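Local coordinates for protein O-methyltransferase (Coxiella burnetii, PDB 3TR6) that probably transfers a methyl group from S-adenosylmethionine to a hydroxyl oxygen of its substrate, and binds S-adenosyl-L-homocysteine and a nickel ion, at residues 39-44 / 73-78; 28-33 / 79-84; 67-72 / 93-98. One frame throughout, in Å; residues are numbered along the deposited sequence.

Contact 1. Residues 39-44 / 73-78; sequences RSFSTY and TFTGYS. With SAH (S-adenosyl-L-homocysteine), chain C.
F74 turns the edge of its ring toward the face of F41, a T-shaped pair with centroids 5.7 Å apart and planes at 80°. The two side chains run past one another in opposite directions, and CD1 of F41 lies 4.1 Å from CE1 of F74. T75 adds a CH-pi contact: its CG2 stands over a face of the F41 ring, 4.1 Å from the centroid and 19° off the normal. CG2 lies opposite the carbonyl carbon of T75, leaving OG1 (chi1 58°) to bond T37 OG1. The far end of F74 meets the turn F41–Y44, a type I turn closed by Y44 N to F41 O. T43 O approaches F74 CZ obliquely at 3.5 Å, and CA of Y44 lies at the ring edge. At the root of the side chain, F74 CB packs 3.4 Å from CG of S-adenosyl-L-homocysteine. Beyond it, S78 grips the amino-acid end twice: its N donates to OXT at 3.1 Å, and its OG accepts from the ligand N at 2.8 Å. Residues 73-76 belong to the loop after the first strand of a Rossmann-like methyltransferase, with G76 as N-cap of helix 77-83. The contact joins the turn that follows helix 28-40 to the loop that leads into helix 77-83, while K100 of helix 99-111 makes a cation-pi contact with F41, and S101 and L104 pack on it.

Contact 2. Residues 28-33 / 79-84; sequences PLLAEL and AIAMGL
Antiparallel helix packing on one side of the Rossmann-like sheet is illustrated by helix 28-40 and helix 77-83, whose facing segments meet through L30, L33 and I80. Helix 77-83 is the connecting helix of the beta-alpha-beta unit that runs from strand 67-71 to strand 91-96, and helix 28-40 lies against its side turned from the sheet. The axes of the two short segments run at 175° to each other, almost exactly antiparallel, and approach to 10.9 Å, a spacing filled by branched aliphatic side chains. The backbones come nearest at L30 and A81.

L30 is divided between two neighbours on the opposing helix. The L30 and I80 side chains pass each other head to tail, CD2 of L30 lying 3.8 Å from CG2 of I80. The CD1 branch of L30 turns to the backbone instead, lying 4.0 Å from CA of A81, where the small methyl side chain lets the leucine come close to the helix surface. L84 extends this patch, though more loosely, with its CD1 4.4 Å from CD1 of L30. L29 makes a similarly distant approach to I80 from the preceding position along its helix.

Around the pair, Y108 and W109 of helix 99-111 pack on I80, and Y108 also touches L33. A81 reaches A53 of helix 50-63, whereas A79 and M82, a selenomethionine, face strand 67-71. The contact is thus wholly apolar and belongs to the packing of helices outside the cofactor pocket. The two branches of I80 divide the work: CG2, anti to the backbone N, serves L30, while the CG1 arm, chi1 -65°, carries CD1 tip to tip against L33, 3.9 Å from its CD2.

Contact 3. Residues 67-72 / 93-98; sequences KVIDIG and ITCDVD. With SAH (S-adenosyl-L-homocysteine), chain C.
Strands 67-71 and 91-96 run parallel, the axes of their short segments approaching to 4.6 Å at 17°, and the bonds alternate from I93 N to V68 O, D70 N to I93 O and C95 N to D70 O, with G72 N to C95 O just past the first strand. On one face of the sheet I69 and I93 lie alongside each other, with their CG1 atoms 4.0 Å apart; L132 of helix 125-133 packs over both. On the other face, D70 CG (chi1 176°) and T94 OG1 (chi1 179°) each lie opposite their own backbone N, which brings OD2 and OG1 side by side. T94 OG1 donates at 2.7 Å to the anti lone pair of D70 OD2, and T73 OG1 also bonds that hydroxyl. D70 OD1 is hydrogen-bonded to S78 OG, the hydroxyl that accepts from the ligand N, so both carboxylate oxygens are held. These first two strands of the Rossmann-like methyltransferase sheet carry the cofactor at their C-terminal ends, where G72 O takes a weak bond from the ligand N. As in class I methyltransferases, the acidic residue ending the second strand, D96, binds the ribose hydroxyls of S-adenosyl-L-homocysteine, O2' on OD1 at 2.8 Å and O3' on OD2 at 2.7 Å. D98 N, two residues on, closes an Asx turn on D96 OD1 from above the carboxylate plane; the same oxygen accepts V97 N through its anti lone pair.

The three contacts illustrate how chemistry follows position in a Rossmann-like fold. Contact 3 is the buried sheet core, built on backbone bonds and a polar side-chain pair; contact 2 is also buried but lies between helices and relies on aliphatic packing; contact 1 is only partly buried, an aromatic junction of loops near the surface. Contacts 1 and 2 share helix 28-40 and helix 77-83, joining them at different points along their length, with L33 packing on G76 and Y77. Contacts 1 and 3 share the cofactor, and F74 N bonds to D96 OD2 between them. Contact 2 meets contact 3 where A79 and M82 lie over D70.

Contact 1. Residues 39-44 / 73-78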
loop_
_atom_site.group_PDB
_atom_site.type_symbol
_atom_site.label_atom_id
_atom_site.label_comp_id
_atom_site.label_asym_id
_atom_site.label_seq_id
_atom_site.Cartn_x
_atom_site.Cartn_y
_atom_site.Cartn_z
ATOM N N ARG A 39 -6.544 18.946 21.422
ATOM C CA ARG A 39 -6.975 19.878 22.451
ATOM C C ARG A 39 -6.821 19.331 23.873
ATOM O O ARG A 39 -6.516 20.084 24.797
ATOM C CB ARG A 39 -8.428 20.291 22.195
ATOM C CG ARG A 39 -9.020 21.186 23.266
ATOM C CD ARG A 39 -10.340 21.792 22.816
ATOM N NE ARG A 39 -11.329 20.782 22.444
ATOM C CZ ARG A 39 -12.036 20.067 23.316
ATOM N NH1 ARG A 39 -11.855 20.235 24.620
ATOM N NH2 ARG A 39 -12.918 19.175 22.882
ATOM N N SER A 40 -7.016 18.026 24.044
ATOM C CA SER A 40 -7.121 17.443 25.378
ATOM C C SER A 40 -5.922 16.607 25.818
ATOM O O SER A 40 -5.780 16.312 27.002
ATOM C CB SER A 40 -8.388 16.591 25.482
ATOM O OG SER A 40 -9.526 17.306 25.039
ATOM N N PHE A 41 -5.068 16.214 24.878
ATOM C CA PHE A 41 -3.963 15.312 25.200
ATOM C C PHE A 41 -2.599 15.857 24.797
ATOM O O PHE A 41 -2.360 16.171 23.629
ATOM C CB PHE A 41 -4.189 13.940 24.563
ATOM C CG PHE A 41 -5.366 13.198 25.129
ATOM C CD1 PHE A 41 -5.183 12.196 26.066
ATOM C CD2 PHE A 41 -6.657 13.510 24.732
ATOM C CE1 PHE A 41 -6.259 11.514 26.592
ATOM C CE2 PHE A 41 -7.740 12.831 25.259
ATOM C CZ PHE A 41 -7.538 11.832 26.190
ATOM N N SER A 42 -1.702 15.964 25.771
ATOM C CA SER A 42 -0.350 16.441 25.506
ATOM C C SER A 42 0.390 15.437 24.638
ATOM O O SER A 42 1.409 15.756 24.030
ATOM C CB SER A 42 0.411 16.671 26.815
ATOM O OG SER A 42 0.518 15.478 27.575
ATOM N N THR A 43 -0.140 14.220 24.583
ATOM C CA THR A 43 0.484 13.137 23.835
ATOM C C THR A 43 -0.165 12.968 22.470
ATOM O O THR A 43 0.057 11.966 21.794
ATOM C CB THR A 43 0.399 11.806 24.602
ATOM O OG1 THR A 43 -0.947 11.593 25.053
ATOM C CG2 THR A 43 1.336 11.823 25.802
ATOM N N TYR A 44 -0.954 13.962 22.072
ATOM C CA TYR A 44 -1.705 13.944 20.817
ATOM C C TYR A 44 -0.891 13.494 19.602
ATOM O O TYR A 44 -1.439 12.909 18.672
ATOM C CB TYR A 44 -2.285 15.334 20.541
ATOM C CG TYR A 44 -1.254 16.315 20.027
ATOM C CD1 TYR A 44 -1.111 16.550 18.664
ATOM C CD2 TYR A 44 -0.407 16.989 20.901
ATOM C CE1 TYR A 44 -0.162 17.436 18.186
ATOM C CE2 TYR A 44 0.547 17.881 20.432
ATOM C CZ TYR A 44 0.663 18.100 19.073
ATOM O OH TYR A 44 1.607 18.984 18.597
ATOM N N THR A 73 -4.572 1.707 21.285
ATOM C CA THR A 73 -5.819 2.410 21.010
ATOM C C THR A 73 -5.672 3.927 21.022
ATOM O O THR A 73 -6.183 4.614 20.138
ATOM C CB THR A 73 -6.905 2.049 22.042
ATOM O OG1 THR A 73 -6.888 0.639 22.291
ATOM C CG2 THR A 73 -8.279 2.464 21.539
ATOM N N PHE A 74 -4.981 4.441 22.035
ATOM C CA PHE A 74 -4.966 5.872 22.299
ATOM C C PHE A 74 -6.409 6.368 22.331
ATOM O O PHE A 74 -7.226 5.846 23.082
ATOM C CB PHE A 74 -4.160 6.619 21.236
ATOM C CG PHE A 74 -3.807 8.027 21.625
ATOM C CD1 PHE A 74 -3.807 8.414 22.957
ATOM C CD2 PHE A 74 -3.488 8.968 20.658
ATOM C CE1 PHE A 74 -3.488 9.711 23.321
ATOM C CE2 PHE A 74 -3.166 10.269 21.012
ATOM C CZ PHE A 74 -3.167 10.641 22.349
ATOM N N THR A 75 -6.730 7.364 21.514
ATOM C CA THR A 75 -8.100 7.862 21.443
ATOM C C THR A 75 -8.879 7.187 20.314
ATOM O O THR A 75 -9.958 7.640 19.930
ATOM C CB THR A 75 -8.155 9.394 21.302
ATOM O OG1 THR A 75 -7.441 9.799 20.130
ATOM C CG2 THR A 75 -7.537 10.060 22.527
ATOM N N GLY A 76 -8.309 6.108 19.781
ATOM C CA GLY A 76 -9.012 5.221 18.870
ATOM C C GLY A 76 -9.140 5.632 17.414
ATOM O O GLY A 76 -10.093 5.226 16.747
ATOM N N TYR A 77 -8.188 6.412 16.908
ATOM C CA TYR A 77 -8.253 6.867 15.520
ATOM C C TYR A 77 -8.138 5.703 14.529
ATOM O O TYR A 77 -8.978 5.545 13.641
ATOM C CB TYR A 77 -7.187 7.933 15.225
ATOM C CG TYR A 77 -7.402 8.653 13.907
ATOM C CD1 TYR A 77 -8.051 9.883 13.858
ATOM C CD2 TYR A 77 -6.970 8.096 12.710
ATOM C CE1 TYR A 77 -8.256 10.540 12.655
ATOM C CE2 TYR A 77 -7.171 8.743 11.506
ATOM C CZ TYR A 77 -7.813 9.962 11.482
ATOM O OH TYR A 77 -8.009 10.598 10.277
ATOM N N SER A 78 -7.099 4.889 14.681
ATOM C CA SER A 78 -6.876 3.770 13.773
ATOM C C SER A 78 -7.934 2.686 13.948
ATOM O O SER A 78 -8.330 2.031 12.982
ATOM C CB SER A 78 -5.475 3.185 13.967
ATOM O OG SER A 78 -5.268 2.775 15.307
HETATM N N SAH C . -3.089 3.753 16.830
HETATM C CA SAH C . -3.239 4.796 17.806
HETATM C CB SAH C . -1.896 5.229 18.369
HETATM C CG SAH C . -1.616 4.862 19.808
HETATM S SD SAH C . -0.146 5.547 20.558
HETATM C C SAH C . -3.918 5.969 17.189
HETATM O O SAH C . -3.829 7.097 17.749
HETATM O OXT SAH C . -4.574 5.849 16.124
HETATM C "C5'" SAH C . 0.500 4.409 21.774
HETATM C "C4'" SAH C . -0.445 3.804 22.666
HETATM O "O4'" SAH C . 0.113 2.550 23.193
HETATM C "C3'" SAH C . -0.684 4.673 23.837
HETATM O "O3'" SAH C . -2.020 4.954 23.922
HETATM C "C2'" SAH C . -0.251 3.886 25.001
HETATM O "O2'" SAH C . -1.109 4.069 26.057
HETATM C "C1'" SAH C . -0.325 2.485 24.514
HETATM N N9 SAH C . 0.460 1.503 25.256
HETATM C C8 SAH C . 1.667 1.687 25.815
HETATM N N7 SAH C . 2.034 0.531 26.391
HETATM C C5 SAH C . 1.065 -0.386 26.199
HETATM C C6 SAH C . 0.906 -1.725 26.568
HETATM N N6 SAH C . 1.914 -2.403 27.319
HETATM N N1 SAH C . -0.217 -2.367 26.203
HETATM C C2 SAH C . -1.173 -1.746 25.500
HETATM N N3 SAH C . -1.052 -0.464 25.134
HETATM C C4 SAH C . 0.052 0.235 25.468
#

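Contact 2. Residues 28-33 / 79-84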
loop_
_atom_site.group_PDB
_atom_site.type_symbol
_atom_site.label_atom_id
_atom_site.label_comp_id
_atom_site.label_asym_id
_atom_site.label_seq_id
_atom_site.Cartn_x
_atom_site.Cartn_y
_atom_site.Cartn_z
ATOM N N PRO A 28 -15.556 13.278 8.570
ATOM C CA PRO A 28 -15.709 14.390 9.515
ATOM C C PRO A 28 -15.599 13.952 10.971
ATOM O O PRO A 28 -15.015 14.675 11.778
ATOM C CB PRO A 28 -17.114 14.932 9.210
ATOM C CG PRO A 28 -17.751 13.926 8.288
ATOM C CD PRO A 28 -16.629 13.263 7.565
ATOM N N LEU A 29 -16.138 12.785 11.301
ATOM C CA LEU A 29 -16.075 12.297 12.673
ATOM C C LEU A 29 -14.635 12.074 13.130
ATOM O O LEU A 29 -14.279 12.411 14.256
ATOM C CB LEU A 29 -16.898 11.018 12.842
ATOM C CG LEU A 29 -16.998 10.468 14.269
ATOM C CD1 LEU A 29 -18.373 9.868 14.521
ATOM C CD2 LEU A 29 -15.902 9.448 14.554
ATOM N N LEU A 30 -13.809 11.503 12.258
ATOM C CA LEU A 30 -12.399 11.292 12.577
ATOM C C LEU A 30 -11.644 12.615 12.669
ATOM O O LEU A 30 -10.771 12.785 13.523
ATOM C CB LEU A 30 -11.740 10.365 11.556
ATOM C CG LEU A 30 -11.961 8.867 11.786
ATOM C CD1 LEU A 30 -11.371 8.044 10.645
ATOM C CD2 LEU A 30 -11.381 8.433 13.128
ATOM N N ALA A 31 -11.984 13.549 11.787
ATOM C CA ALA A 31 -11.411 14.888 11.830
ATOM C C ALA A 31 -11.683 15.524 13.190
ATOM O O ALA A 31 -10.791 16.107 13.807
ATOM C CB ALA A 31 -11.985 15.748 10.714
ATOM N N GLU A 32 -12.923 15.396 13.649
ATOM C CA GLU A 32 -13.336 15.925 14.942
ATOM C C GLU A 32 -12.602 15.234 16.085
ATOM O O GLU A 32 -12.227 15.871 17.071
ATOM C CB GLU A 32 -14.847 15.756 15.111
ATOM C CG GLU A 32 -15.355 15.984 16.518
ATOM C CD GLU A 32 -16.826 15.644 16.660
ATOM O OE1 GLU A 32 -17.498 15.466 15.619
ATOM O OE2 GLU A 32 -17.308 15.549 17.810
ATOM N N LEU A 33 -12.399 13.928 15.943
ATOM C CA LEU A 33 -11.722 13.134 16.963
ATOM C C LEU A 33 -10.288 13.598 17.224
ATOM O O LEU A 33 -9.818 13.560 18.360
ATOM C CB LEU A 33 -11.729 11.650 16.583
ATOM C CG LEU A 33 -10.848 10.726 17.432
ATOM C CD1 LEU A 33 -11.302 10.725 18.881
ATOM C CD2 LEU A 33 -10.834 9.312 16.872
ATOM N N ALA A 79 -8.389 2.503 15.185
ATOM C CA ALA A 79 -9.425 1.523 15.485
ATOM C C ALA A 79 -10.713 1.863 14.750
ATOM O O ALA A 79 -11.377 0.985 14.202
ATOM C CB ALA A 79 -9.672 1.453 16.983
ATOM N N ILE A 80 -11.055 3.144 14.740
ATOM C CA ILE A 80 -12.258 3.617 14.068
ATOM C C ILE A 80 -12.074 3.672 12.553
ATOM O O ILE A 80 -12.993 3.362 11.795
ATOM C CB ILE A 80 -12.671 5.004 14.585
ATOM C CG1 ILE A 80 -13.075 4.915 16.061
ATOM C CG2 ILE A 80 -13.798 5.573 13.745
ATOM C CD1 ILE A 80 -13.293 6.257 16.724
ATOM N N ALA A 81 -10.883 4.070 12.117
ATOM C CA ALA A 81 -10.577 4.132 10.693
ATOM C C ALA A 81 -10.787 2.766 10.054
ATOM O O ALA A 81 -11.457 2.643 9.025
ATOM C CB ALA A 81 -9.153 4.607 10.475
HETATM N N MSE A 82 -10.216 1.742 10.677
HETATM C CA MSE A 82 -10.366 0.375 10.199
HETATM C C MSE A 82 -11.763 -0.164 10.480
HETATM O O MSE A 82 -12.333 -0.879 9.656
HETATM C CB MSE A 82 -9.309 -0.538 10.823
HETATM C CG MSE A 82 -7.917 -0.331 10.261
HETATM SE SE MSE A 82 -6.592 -1.504 11.059
HETATM C CE MSE A 82 -6.482 -0.709 12.837
ATOM N N GLY A 83 -12.307 0.181 11.644
ATOM C CA GLY A 83 -13.652 -0.228 12.008
ATOM C C GLY A 83 -14.682 0.151 10.957
ATOM O O GLY A 83 -15.563 -0.637 10.631
ATOM N N LEU A 84 -14.566 1.362 10.421
ATOM C CA LEU A 84 -15.507 1.851 9.418
ATOM C C LEU A 84 -15.412 1.093 8.094
ATOM O O LEU A 84 -16.350 1.101 7.295
ATOM C CB LEU A 84 -15.298 3.347 9.176
ATOM C CG LEU A 84 -15.661 4.278 10.332
ATOM C CD1 LEU A 84 -15.038 5.649 10.134
ATOM C CD2 LEU A 84 -17.175 4.380 10.490
#

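Contact 3. Residues 67-72 / 93-98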
loop_
_atom_site.group_PDB
_atom_site.type_symbol
_atom_site.label_atom_id
_atom_site.label_comp_id
_atom_site.label_asym_id
_atom_site.label_seq_id
_atom_site.Cartn_x
_atom_site.Cartn_y
_atom_site.Cartn_z
ATOM N N LYS A 67 -11.597 -10.133 10.819
ATOM C CA LYS A 67 -11.035 -10.179 12.163
ATOM C C LYS A 67 -9.756 -9.352 12.248
ATOM O O LYS A 67 -8.712 -9.749 11.725
ATOM C CB LYS A 67 -10.747 -11.622 12.577
ATOM C CG LYS A 67 -11.945 -12.377 13.116
ATOM C CD LYS A 67 -11.478 -13.648 13.801
ATOM C CE LYS A 67 -12.495 -14.165 14.802
ATOM N NZ LYS A 67 -11.894 -15.206 15.687
ATOM N N VAL A 68 -9.843 -8.211 12.920
ATOM C CA VAL A 68 -8.732 -7.274 12.994
ATOM C C VAL A 68 -8.313 -7.015 14.435
ATOM O O VAL A 68 -9.149 -6.972 15.338
ATOM C CB VAL A 68 -9.110 -5.924 12.343
ATOM C CG1 VAL A 68 -8.001 -4.897 12.538
ATOM C CG2 VAL A 68 -9.421 -6.116 10.868
ATOM N N ILE A 69 -7.013 -6.855 14.651
ATOM C CA ILE A 69 -6.520 -6.418 15.950
ATOM C C ILE A 69 -5.835 -5.061 15.835
ATOM O O ILE A 69 -5.051 -4.818 14.917
ATOM C CB ILE A 69 -5.539 -7.420 16.578
ATOM C CG1 ILE A 69 -6.160 -8.816 16.635
ATOM C CG2 ILE A 69 -5.153 -6.961 17.972
ATOM C CD1 ILE A 69 -5.276 -9.846 17.310
ATOM N N ASP A 70 -6.142 -4.179 16.776
ATOM C CA ASP A 70 -5.569 -2.846 16.802
ATOM C C ASP A 70 -4.766 -2.675 18.086
ATOM O O ASP A 70 -5.331 -2.438 19.151
ATOM C CB ASP A 70 -6.684 -1.801 16.698
ATOM C CG ASP A 70 -6.177 -0.381 16.827
ATOM O OD1 ASP A 70 -5.526 0.105 15.881
ATOM O OD2 ASP A 70 -6.447 0.262 17.864
ATOM N N ILE A 71 -3.448 -2.821 17.985
ATOM C CA ILE A 71 -2.573 -2.702 19.148
ATOM C C ILE A 71 -2.133 -1.256 19.394
ATOM O O ILE A 71 -1.303 -0.714 18.661
ATOM C CB ILE A 71 -1.333 -3.601 19.011
ATOM C CG1 ILE A 71 -1.754 -5.047 18.728
ATOM C CG2 ILE A 71 -0.487 -3.530 20.267
ATOM C CD1 ILE A 71 -0.591 -6.014 18.641
ATOM N N GLY A 72 -2.693 -0.642 20.433
ATOM C CA GLY A 72 -2.417 0.747 20.751
ATOM C C GLY A 72 -3.590 1.640 20.392
ATOM O O GLY A 72 -3.603 2.264 19.333
ATOM N N ILE A 93 -10.777 -5.862 17.656
ATOM C CA ILE A 93 -10.464 -5.642 19.060
ATOM C C ILE A 93 -9.271 -4.705 19.170
ATOM O O ILE A 93 -8.290 -4.841 18.440
ATOM C CB ILE A 93 -10.190 -6.957 19.823
ATOM C CG1 ILE A 93 -8.926 -7.635 19.306
ATOM C CG2 ILE A 93 -11.377 -7.897 19.712
ATOM C CD1 ILE A 93 -8.697 -8.995 19.921
ATOM N N THR A 94 -9.366 -3.740 20.076
ATOM C CA THR A 94 -8.330 -2.731 20.215
ATOM C C THR A 94 -7.702 -2.793 21.604
ATOM O O THR A 94 -8.399 -2.949 22.605
ATOM C CB THR A 94 -8.881 -1.320 19.925
ATOM O OG1 THR A 94 -7.844 -0.352 20.105
ATOM C CG2 THR A 94 -10.051 -0.994 20.842
ATOM N N CYS A 95 -6.381 -2.675 21.656
ATOM C CA CYS A 95 -5.652 -2.875 22.899
ATOM C C CYS A 95 -4.984 -1.603 23.394
ATOM O O CYS A 95 -4.376 -0.864 22.625
ATOM C CB CYS A 95 -4.590 -3.959 22.719
ATOM S SG CYS A 95 -5.194 -5.469 21.957
ATOM N N ASP A 96 -5.100 -1.365 24.695
ATOM C CA ASP A 96 -4.393 -0.278 25.347
ATOM C C ASP A 96 -4.438 -0.512 26.849
ATOM O O ASP A 96 -5.148 -1.399 27.325
ATOM C CB ASP A 96 -5.014 1.075 24.989
ATOM C CG ASP A 96 -4.014 2.219 25.076
ATOM O OD1 ASP A 96 -3.273 2.296 26.077
ATOM O OD2 ASP A 96 -3.960 3.039 24.134
ATOM N N VAL A 97 -3.679 0.279 27.593
ATOM C CA VAL A 97 -3.640 0.143 29.039
ATOM C C VAL A 97 -4.084 1.448 29.696
ATOM O O VAL A 97 -4.214 1.529 30.916
ATOM C CB VAL A 97 -2.229 -0.225 29.517
ATOM C CG1 VAL A 97 -1.308 0.976 29.401
ATOM C CG2 VAL A 97 -2.266 -0.744 30.947
ATOM N N ASP A 98 -4.331 2.463 28.873
ATOM C CA ASP A 98 -4.667 3.794 29.366
ATOM C C ASP A 98 -6.175 4.029 29.371
ATOM O O ASP A 98 -6.820 3.991 28.324
ATOM C CB ASP A 98 -3.963 4.859 28.518
ATOM C CG ASP A 98 -4.114 6.257 29.089
ATOM O OD1 ASP A 98 -3.369 6.598 30.031
ATOM O OD2 ASP A 98 -4.969 7.020 28.590
HETATM N N SAH C . -3.089 3.753 16.830
HETATM C CA SAH C . -3.239 4.796 17.806
HETATM C CB SAH C . -1.896 5.229 18.369
HETATM C CG SAH C . -1.616 4.862 19.808
HETATM S SD SAH C . -0.146 5.547 20.558
HETATM C C SAH C . -3.918 5.969 17.189
HETATM O O SAH C . -3.829 7.097 17.749
HETATM O OXT SAH C . -4.574 5.849 16.124
HETATM C "C5'" SAH C . 0.500 4.409 21.774
HETATM C "C4'" SAH C . -0.445 3.804 22.666
HETATM O "O4'" SAH C . 0.113 2.550 23.193
HETATM C "C3'" SAH C . -0.684 4.673 23.837
HETATM O "O3'" SAH C . -2.020 4.954 23.922
HETATM C "C2'" SAH C . -0.251 3.886 25.001
HETATM O "O2'" SAH C . -1.109 4.069 26.057
HETATM C "C1'" SAH C . -0.325 2.485 24.514
HETATM N N9 SAH C . 0.460 1.503 25.256
HETATM C C8 SAH C . 1.667 1.687 25.815
HETATM N N7 SAH C . 2.034 0.531 26.391
HETATM C C5 SAH C . 1.065 -0.386 26.199
HETATM C C6 SAH C . 0.906 -1.725 26.568
HETATM N N6 SAH C . 1.914 -2.403 27.319
HETATM N N1 SAH C . -0.217 -2.367 26.203
HETATM C C2 SAH C . -1.173 -1.746 25.500
HETATM N N3 SAH C . -1.052 -0.464 25.134
HETATM C C4 SAH C . 0.052 0.235 25.468
#